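Local coordinates for protein unconventional myosin IB (Entamoeba histolytica, PDB 5XG9) that probably acts as a class I myosin, its SH3 domain binding proline-rich motifs of partner proteins, at residues G37-E42 and I50-V55. Numbering follows the deposited sequence.
Sequences GWWKGE and IPNNYV. With PEU (2,5,8,11,14,17,20,23,26,29,32,35,38,41,44,47,50,53,56,59,62,65,68,71,74,77,80-heptacosaoxadooctacontan-82-ol), chain J.
I50 and W39 share one face of the antiparallel hairpin formed by strands 38-43 and 46-51, with W39 CB 4.2 Å from I50 CG1; I50 turns into the core against F23 and I31. The W39 indole reaches along this face to V55, just past the 3-10 turn 52-54, and V7 and K34 also meet it, the lysine as a cation-pi partner. W38 occupies the other face, its CE3 3.4 Å from I50 C and CZ3 beside P51 CD, while a polyether lies against the indole face opposite P51 CA, its OAH above the rim. N52 lays its CB over the six-membered ring of W39, a CH-pi contact 3.8 Å from N52 CB to the ring centroid. With CG between its own backbone N and carbonyl carbon (chi1 80°), N52 brings ND2 to 3.4 Å from W39 NE1, two donors that do not bond each other. Reciprocal backbone hydrogen bonds W39 N to I50 O (3.0 Å) and I50 N to W39 O (2.7 Å) bind the strands, and N52 N donates to G37 O (2.9 Å), carrying the ladder into the turn. W38, beside Y13 and P51, probably corresponds to the conserved peptide-groove tryptophan of SH3 domains; the polyether, probably from the crystallisation liquor, suggests an apolar surface suited to proline-rich ligands.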
# COMPACT_ATOMS: atom_id res chain seq x y z
N GLY A 37 5.10 -10.55 2.74
CA GLY A 37 5.02 -9.39 3.62
C GLY A 37 5.05 -7.99 2.99
O GLY A 37 4.71 -7.00 3.70
N TRP A 38 5.43 -7.89 1.71
CA TRP A 38 5.51 -6.62 1.00
C TRP A 38 4.47 -6.70 -0.13
O TRP A 38 4.41 -7.70 -0.91
CB TRP A 38 6.86 -6.42 0.39
CG TRP A 38 7.96 -6.05 1.37
CD1 TRP A 38 8.86 -6.92 1.95
CD2 TRP A 38 8.23 -4.79 1.88
NE1 TRP A 38 9.73 -6.22 2.78
CE2 TRP A 38 9.36 -4.91 2.76
CE3 TRP A 38 7.69 -3.53 1.66
CZ2 TRP A 38 9.92 -3.81 3.38
CZ3 TRP A 38 8.22 -2.45 2.27
CH2 TRP A 38 9.33 -2.59 3.16
N TRP A 39 3.61 -5.68 -0.17
CA TRP A 39 2.62 -5.54 -1.22
C TRP A 39 2.93 -4.36 -2.05
O TRP A 39 3.45 -3.38 -1.56
CB TRP A 39 1.21 -5.41 -0.65
CG TRP A 39 0.73 -6.68 0.11
CD1 TRP A 39 1.36 -7.91 0.17
CD2 TRP A 39 -0.49 -6.83 0.85
NE1 TRP A 39 0.60 -8.79 0.90
CE2 TRP A 39 -0.53 -8.16 1.33
CE3 TRP A 39 -1.54 -5.95 1.18
CZ2 TRP A 39 -1.58 -8.64 2.11
CZ3 TRP A 39 -2.59 -6.43 1.97
CH2 TRP A 39 -2.60 -7.78 2.41
N LYS A 40 2.62 -4.41 -3.35
CA LYS A 40 2.90 -3.26 -4.20
C LYS A 40 1.65 -2.38 -4.32
O LYS A 40 0.59 -2.82 -4.74
CB LYS A 40 3.37 -3.67 -5.62
CG LYS A 40 3.95 -2.44 -6.34
CD LYS A 40 4.90 -2.82 -7.50
CE LYS A 40 4.08 -3.28 -8.69
NZ LYS A 40 5.00 -3.86 -9.74
N GLY A 41 1.77 -1.12 -3.90
CA GLY A 41 0.66 -0.20 -3.85
C GLY A 41 0.74 0.98 -4.80
O GLY A 41 1.82 1.35 -5.29
N GLU A 42 -0.44 1.54 -5.07
CA GLU A 42 -0.60 2.74 -5.82
C GLU A 42 -1.52 3.67 -5.06
O GLU A 42 -2.59 3.29 -4.53
CB GLU A 42 -1.10 2.48 -7.27
CG GLU A 42 -1.29 3.76 -8.15
CD GLU A 42 -2.60 4.54 -7.93
OE1 GLU A 42 -3.56 3.96 -7.42
OE2 GLU A 42 -2.68 5.78 -8.23
N ILE A 50 4.92 -1.60 -0.07
CA ILE A 50 4.53 -1.22 1.30
C ILE A 50 4.56 -2.41 2.25
O ILE A 50 4.27 -3.53 1.86
CB ILE A 50 3.11 -0.59 1.36
CG1 ILE A 50 2.05 -1.57 0.93
CG2 ILE A 50 3.07 0.69 0.50
CD1 ILE A 50 0.62 -1.10 1.16
N PRO A 51 4.82 -2.17 3.53
CA PRO A 51 4.82 -3.30 4.50
C PRO A 51 3.42 -3.65 4.91
O PRO A 51 2.72 -2.79 5.38
CB PRO A 51 5.58 -2.76 5.70
CG PRO A 51 5.50 -1.23 5.53
CD PRO A 51 5.21 -0.89 4.11
N ASN A 52 2.99 -4.90 4.73
CA ASN A 52 1.60 -5.22 4.92
C ASN A 52 1.10 -5.14 6.37
O ASN A 52 -0.13 -4.99 6.59
CB ASN A 52 1.12 -6.47 4.16
CG ASN A 52 1.47 -7.80 4.87
OD1 ASN A 52 1.70 -7.83 6.09
ND2 ASN A 52 1.64 -8.85 4.10
N ASN A 53 2.02 -5.09 7.33
CA ASN A 53 1.63 -4.98 8.73
C ASN A 53 1.14 -3.53 9.03
O ASN A 53 0.55 -3.30 10.10
CB ASN A 53 2.75 -5.38 9.75
CG ASN A 53 4.13 -4.77 9.40
OD1 ASN A 53 4.60 -4.78 8.23
ND2 ASN A 53 4.86 -4.37 10.43
N TYR A 54 1.44 -2.57 8.15
CA TYR A 54 0.97 -1.24 8.36
C TYR A 54 -0.47 -0.96 7.93
O TYR A 54 -0.99 0.16 8.16
CB TYR A 54 1.88 -0.27 7.70
CG TYR A 54 3.23 -0.05 8.32
CD1 TYR A 54 4.10 -1.14 8.57
CD2 TYR A 54 3.66 1.24 8.70
CE1 TYR A 54 5.38 -0.91 9.08
CE2 TYR A 54 4.94 1.46 9.21
CZ TYR A 54 5.79 0.37 9.39
OH TYR A 54 7.07 0.60 9.90
N VAL A 55 -1.09 -1.93 7.29
CA VAL A 55 -2.33 -1.72 6.63
C VAL A 55 -3.29 -2.85 6.93
O VAL A 55 -2.88 -3.93 7.45
CB VAL A 55 -2.17 -1.60 5.08
CG1 VAL A 55 -1.09 -0.53 4.77
CG2 VAL A 55 -1.84 -2.95 4.41
OAB PEU J . 14.43 -4.82 1.72
CAC PEU J . 13.31 -4.25 1.04
CAD PEU J . 13.38 -4.61 -0.44
OAE PEU J . 13.33 -3.42 -1.22
CAF PEU J . 12.03 -2.85 -1.24
CAG PEU J . 11.10 -3.71 -2.08
OAH PEU J . 10.48 -4.70 -1.25
CAI PEU J . 9.54 -5.49 -1.98
CAJ PEU J . 10.15 -6.86 -2.25
OAK PEU J . 10.75 -6.86 -3.55
CAL PEU J . 9.95 -7.57 -4.50
CAM PEU J . 10.01 -9.06 -4.20
OAN PEU J . 11.34 -9.43 -3.85
CAO PEU J . 11.38 -10.15 -2.62
CAP PEU J . 11.55 -11.63 -2.91
OAQ PEU J . 10.28 -12.28 -2.82
CAR PEU J . 10.42 -13.69 -2.65
CAS PEU J . 9.64 -14.13 -1.41
OAT PEU J . 10.51 -14.16 -0.29
CAU PEU J . 9.79 -14.23 0.94
CAV PEU J . 10.67 -14.86 2.01
OAW PEU J . 12.04 -14.55 1.74
CAX PEU J . 12.29 -13.15 1.81
CAY PEU J . 13.26 -12.75 0.70